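PDB 6CNZ: chorismate mutase, which catalyses the rearrangement of chorismate to prephenate, the step that leads toward phenylalanine and tyrosine, as an all-helical enzyme, probably of the AroQ class. Local coordinates for residues 29-34 and 84-89; 69-74 and 128-133. All coordinates share one frame; numbering follows the deposited sequence.

Contact 1: residues 29-34 and 84-89; sequences ALAEPV and KQLQNA
Q87 lays its side chain against A31 and V34, its aliphatic part serving the first and its amide the second. The CG atom of Q87 packs 3.7 Å from the backbone O of A31 and also reaches that residue's methyl, while V34 lies over one face of the terminal amide. The V34 methyl CG1 stands off the amide plane rather than within it: it is 3.6 Å from OE1 of Q87 and 3.9 Å from NE2 of Q87, so this methyl covers one face of the amide. V34 turns this branch to Q87 by placing CG1 opposite its backbone N (chi1 175°). The amide is not left without polar partners. NE2 bonds to the hydroxyl of S83, one turn earlier on the same helix, and OE1 takes a weak hydrogen bond from K38; together these probably limit rotation of the amide. L86 adds a purely apolar touch, its CD2 meeting CB of A31 at 4.0 Å. Alanine suits its place, because a single methyl fits between L86 and Q87 and lets the two backbones come near, the CA atoms of A31 and Q87 being 6.1 Å apart. Valine and leucine fill the buried flanks, while glutamine joins an aliphatic stem to an amide that can bond within a covered site. T111 of helix 107-129 also touches V34, and Q159 touches L86. The arrangement is helix-to-helix packing of an all-helical chorismate mutase: the first turn of helix 31-41, following helix 15-29, is set just past the middle of the long helix 69-96.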
loop_
_atom_site.group_PDB
_atom_site.type_symbol
_atom_site.label_atom_id
_atom_site.label_comp_id
_atom_site.label_asym_id
_atom_site.label_seq_id
_atom_site.Cartn_x
_atom_site.Cartn_y
_atom_site.Cartn_z
ATOM N N ALA A 29 3.557 1.866 6.472
ATOM C CA ALA A 29 3.240 0.538 6.959
ATOM C C ALA A 29 4.455 -0.386 6.957
ATOM O O ALA A 29 4.470 -1.371 7.701
ATOM C CB ALA A 29 2.117 -0.083 6.121
ATOM N N LEU A 30 5.455 -0.104 6.129
ATOM C CA LEU A 30 6.678 -0.893 6.135
ATOM C C LEU A 30 7.562 -0.579 7.343
ATOM O O LEU A 30 8.589 -1.237 7.526
ATOM C CB LEU A 30 7.440 -0.672 4.826
ATOM C CG LEU A 30 6.776 -1.184 3.542
ATOM C CD1 LEU A 30 7.400 -0.539 2.307
ATOM C CD2 LEU A 30 6.905 -2.699 3.450
ATOM N N ALA A 31 7.179 0.393 8.180
ATOM C CA ALA A 31 7.945 0.654 9.396
ATOM C C ALA A 31 7.789 -0.471 10.414
ATOM O O ALA A 31 8.702 -0.709 11.215
ATOM C CB ALA A 31 7.542 2.008 10.008
ATOM N N GLU A 32 6.660 -1.179 10.398
ATOM C CA GLU A 32 6.509 -2.318 11.298
ATOM C C GLU A 32 7.549 -3.395 11.008
ATOM O O GLU A 32 8.261 -3.799 11.942
ATOM C CB GLU A 32 5.064 -2.860 11.226
ATOM C CG GLU A 32 4.680 -3.866 12.346
ATOM C CD GLU A 32 5.291 -5.265 12.191
ATOM O OE1 GLU A 32 5.638 -5.682 11.061
ATOM O OE2 GLU A 32 5.417 -5.969 13.214
ATOM N N PRO A 33 7.703 -3.903 9.774
ATOM C CA PRO A 33 8.767 -4.897 9.554
ATOM C C PRO A 33 10.176 -4.335 9.717
ATOM O O PRO A 33 11.082 -5.087 10.097
ATOM C CB PRO A 33 8.510 -5.401 8.123
ATOM C CG PRO A 33 7.651 -4.391 7.471
ATOM C CD PRO A 33 6.797 -3.829 8.606
ATOM N N VAL A 34 10.405 -3.051 9.452
ATOM C CA VAL A 34 11.692 -2.454 9.811
ATOM C C VAL A 34 11.903 -2.560 11.317
ATOM O O VAL A 34 12.938 -3.045 11.787
ATOM C CB VAL A 34 11.770 -0.983 9.345
ATOM C CG1 VAL A 34 13.069 -0.353 9.831
ATOM C CG2 VAL A 34 11.666 -0.860 7.827
ATOM N N LYS A 84 10.329 6.747 12.050
ATOM C CA LYS A 84 10.995 6.567 13.340
ATOM C C LYS A 84 10.010 6.702 14.497
ATOM O O LYS A 84 10.108 5.977 15.492
ATOM C CB LYS A 84 12.143 7.576 13.479
ATOM C CG LYS A 84 13.353 7.215 12.638
ATOM C CD LYS A 84 14.262 8.410 12.375
ATOM C CE LYS A 84 15.061 8.820 13.593
ATOM N NZ LYS A 84 16.066 9.877 13.231
ATOM N N GLN A 85 9.072 7.643 14.393
ATOM C CA GLN A 85 8.012 7.761 15.383
ATOM C C GLN A 85 7.267 6.436 15.548
ATOM O O GLN A 85 7.081 5.943 16.667
ATOM C CB GLN A 85 7.061 8.880 14.946
ATOM C CG GLN A 85 5.997 9.292 15.925
ATOM C CD GLN A 85 5.045 10.283 15.279
ATOM O OE1 GLN A 85 5.458 11.096 14.453
ATOM N NE2 GLN A 85 3.765 10.180 15.600
ATOM N N LEU A 86 6.798 5.868 14.443
ATOM C CA LEU A 86 6.095 4.592 14.510
ATOM C C LEU A 86 6.990 3.498 15.098
ATOM O O LEU A 86 6.561 2.731 15.970
ATOM C CB LEU A 86 5.595 4.192 13.111
ATOM C CG LEU A 86 4.731 2.924 13.012
ATOM C CD1 LEU A 86 3.716 2.864 14.150
ATOM C CD2 LEU A 86 3.995 2.859 11.676
ATOM N N GLN A 87 8.240 3.404 14.629
ATOM C CA GLN A 87 9.138 2.353 15.125
ATOM C C GLN A 87 9.368 2.485 16.626
ATOM O O GLN A 87 9.396 1.483 17.350
ATOM C CB GLN A 87 10.486 2.383 14.389
ATOM C CG GLN A 87 10.438 2.076 12.875
ATOM C CD GLN A 87 11.806 2.279 12.209
ATOM O OE1 GLN A 87 12.813 1.757 12.678
ATOM N NE2 GLN A 87 11.843 3.071 11.135
ATOM N N ASN A 88 9.565 3.712 17.110
ATOM C CA ASN A 88 9.729 3.901 18.544
ATOM C C ASN A 88 8.474 3.505 19.309
ATOM O O ASN A 88 8.564 2.898 20.385
ATOM C CB ASN A 88 10.127 5.339 18.845
ATOM C CG ASN A 88 11.625 5.522 18.795
ATOM O OD1 ASN A 88 12.341 4.916 19.586
ATOM N ND2 ASN A 88 12.113 6.310 17.830
ATOM N N ALA A 89 7.295 3.830 18.766
ATOM C CA ALA A 89 6.052 3.407 19.405
ATOM C C ALA A 89 5.945 1.880 19.467
ATOM O O ALA A 89 5.512 1.323 20.484
ATOM C CB ALA A 89 4.854 4.016 18.657
#

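Contact 2: residues 69-74 and 128-133; sequences PAYART and RVAPLR
Y71 and R133 lie flat against one another, their side chains running past each other in opposite directions with ring and guanidinium planes 22° apart. The overlap is displaced. The CD of R133 sits over a face of the ring near its rim, 3.9 Å from the centroid of the Y71 ring, and makes a CH-pi contact; farther along, the guanidinium covers CD1 of Y71, which stands over the centre of that group. CD1 of Y71 to NE of R133 is 3.3 Å, and NH1 of R133 extends beyond the ring to lie 3.6 Å from CB of Y71. Such a long overlap needs a straight arginine: with chi1 178° and the chain extended from there to NE, R133 reaches back over the tyrosine toward helix 69-96. Arginine suits because its aliphatic chain and flat end can both lie along the ring. A130 meets the ring obliquely, its CA 4.2 Å from CE2 of Y71. At the far end V129 crosses the tyrosine at about a right angle, with CG1 of V129 4.0 Å from OH of Y71. That buried hydroxyl is satisfied by the backbone O of V170. Tyrosine thus gives a broad ring to the arginine and a polar end to the C-terminal backbone, while the small A130 leaves room for the ring beside the turn after helix 107-129. D68 bonds to the backbone N of Y71 and forms a long, weak ion pair with NH1 of R133. The chemistry is consistent with dispersion and CH-pi attraction, probably helped by the charged guanidinium's attraction for the ring, with the D68 carboxylate perhaps adding a modest pull.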
loop_
_atom_site.group_PDB
_atom_site.type_symbol
_atom_site.label_atom_id
_atom_site.label_comp_id
_atom_site.label_asym_id
_atom_site.label_seq_id
_atom_site.Cartn_x
_atom_site.Cartn_y
_atom_site.Cartn_z
ATOM N N PRO A 69 13.635 20.863 -5.258
ATOM C CA PRO A 69 14.400 19.916 -4.426
ATOM C C PRO A 69 14.164 20.089 -2.936
ATOM O O PRO A 69 14.130 19.095 -2.206
ATOM C CB PRO A 69 15.863 20.213 -4.808
ATOM C CG PRO A 69 15.792 20.816 -6.170
ATOM C CD PRO A 69 14.492 21.593 -6.211
ATOM N N ALA A 70 13.989 21.324 -2.460
ATOM C CA ALA A 70 13.792 21.524 -1.027
ATOM C C ALA A 70 12.420 21.028 -0.585
ATOM O O ALA A 70 12.265 20.498 0.520
ATOM C CB ALA A 70 13.983 23.002 -0.675
ATOM N N TYR A 71 11.412 21.197 -1.438
ATOM C CA TYR A 71 10.084 20.672 -1.151
ATOM C C TYR A 71 10.109 19.154 -1.037
ATOM O O TYR A 71 9.512 18.581 -0.120
ATOM C CB TYR A 71 9.146 21.110 -2.261
ATOM C CG TYR A 71 7.714 20.696 -2.132
ATOM C CD1 TYR A 71 6.982 21.003 -1.003
ATOM C CD2 TYR A 71 7.077 20.043 -3.177
ATOM C CE1 TYR A 71 5.658 20.649 -0.898
ATOM C CE2 TYR A 71 5.751 19.688 -3.092
ATOM C CZ TYR A 71 5.040 19.998 -1.948
ATOM O OH TYR A 71 3.709 19.651 -1.861
ATOM N N ALA A 72 10.798 18.482 -1.959
ATOM C CA ALA A 72 10.891 17.028 -1.872
ATOM C C ALA A 72 11.716 16.601 -0.665
ATOM O O ALA A 72 11.346 15.653 0.032
ATOM C CB ALA A 72 11.484 16.461 -3.155
ATOM N N ARG A 73 12.820 17.301 -0.388
ATOM C CA ARG A 73 13.661 16.928 0.748
ATOM C C ARG A 73 12.885 17.037 2.054
ATOM O O ARG A 73 12.852 16.092 2.856
ATOM C CB ARG A 73 14.916 17.804 0.806
ATOM C CG ARG A 73 15.846 17.430 1.962
ATOM C CD ARG A 73 16.935 18.477 2.235
ATOM N NE ARG A 73 17.882 17.950 3.217
ATOM C CZ ARG A 73 18.960 17.232 2.907
ATOM N NH1 ARG A 73 19.247 16.975 1.638
ATOM N NH2 ARG A 73 19.760 16.780 3.862
ATOM N N THR A 74 12.235 18.180 2.271
ATOM C CA THR A 74 11.416 18.353 3.465
ATOM C C THR A 74 10.362 17.259 3.578
ATOM O O THR A 74 10.170 16.686 4.655
ATOM C CB THR A 74 10.747 19.726 3.441
ATOM O OG1 THR A 74 11.751 20.728 3.543
ATOM C CG2 THR A 74 9.782 19.869 4.612
ATOM N N ARG A 128 2.718 15.759 -8.717
ATOM C CA ARG A 128 1.354 16.094 -9.109
ATOM C C ARG A 128 0.663 16.953 -8.070
ATOM O O ARG A 128 -0.308 17.642 -8.400
ATOM C CB ARG A 128 0.527 14.835 -9.362
ATOM C CG ARG A 128 0.913 14.106 -10.642
ATOM C CD ARG A 128 0.220 12.767 -10.724
ATOM N NE ARG A 128 0.790 11.922 -11.766
ATOM C CZ ARG A 128 0.373 10.690 -12.030
ATOM N NH1 ARG A 128 -0.622 10.171 -11.326
ATOM N NH2 ARG A 128 0.949 9.976 -12.991
ATOM N N VAL A 129 1.130 16.918 -6.825
ATOM C CA VAL A 129 0.533 17.744 -5.779
ATOM C C VAL A 129 1.137 19.144 -5.751
ATOM O O VAL A 129 0.479 20.085 -5.288
ATOM C CB VAL A 129 0.669 17.005 -4.436
ATOM C CG1 VAL A 129 0.360 17.906 -3.257
ATOM C CG2 VAL A 129 -0.264 15.794 -4.435
ATOM N N ALA A 130 2.332 19.315 -6.296
ATOM C CA ALA A 130 3.047 20.589 -6.240
ATOM C C ALA A 130 2.210 21.802 -6.645
ATOM O O ALA A 130 2.207 22.786 -5.891
ATOM C CB ALA A 130 4.319 20.471 -7.091
ATOM N N PRO A 131 1.459 21.802 -7.757
ATOM C CA PRO A 131 0.719 23.025 -8.131
ATOM C C PRO A 131 -0.292 23.483 -7.087
ATOM O O PRO A 131 -0.778 24.617 -7.184
ATOM C CB PRO A 131 0.005 22.633 -9.432
ATOM C CG PRO A 131 0.708 21.400 -9.925
ATOM C CD PRO A 131 1.161 20.691 -8.682
ATOM N N LEU A 132 -0.635 22.637 -6.118
ATOM C CA LEU A 132 -1.598 22.943 -5.065
ATOM C C LEU A 132 -0.929 23.443 -3.796
ATOM O O LEU A 132 -1.629 23.816 -2.845
ATOM C CB LEU A 132 -2.422 21.693 -4.724
ATOM C CG LEU A 132 -3.616 21.274 -5.595
ATOM C CD1 LEU A 132 -3.350 21.418 -7.096
ATOM C CD2 LEU A 132 -3.989 19.845 -5.265
ATOM N N ARG A 133 0.407 23.455 -3.771
ATOM C CA ARG A 133 1.144 23.629 -2.526
ATOM C C ARG A 133 0.716 24.898 -1.802
ATOM O O ARG A 133 0.557 24.901 -0.578
ATOM C CB ARG A 133 2.642 23.645 -2.834
ATOM C CG ARG A 133 3.550 23.859 -1.655
ATOM C CD ARG A 133 4.986 23.954 -2.136
ATOM N NE ARG A 133 5.915 24.167 -1.038
ATOM C CZ ARG A 133 7.216 24.379 -1.198
ATOM N NH1 ARG A 133 7.741 24.412 -2.418
ATOM N NH2 ARG A 133 7.989 24.563 -0.141
#

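Contacts 1 and 2 both use helix 69-96, just past its middle and at its first turn respectively, yet they lie on opposite sides of the chain's centre. Their own centres are 24 Å apart and their nearest atoms about 12 Å, so they do not touch. Along the chain they cross: segment 69-74 falls between the halves of contact 1, and 84-89 between those of contact 2. A bound nitrate, probably from the crystallisation liquor, lies about 4 Å from the V34 side chain and may mark an anion-binding pocket beside contact 1. Contact 2 instead adjoins the C-terminal chain at V170 and A172, close in sequence to C171, which is disulfide-bonded to C138.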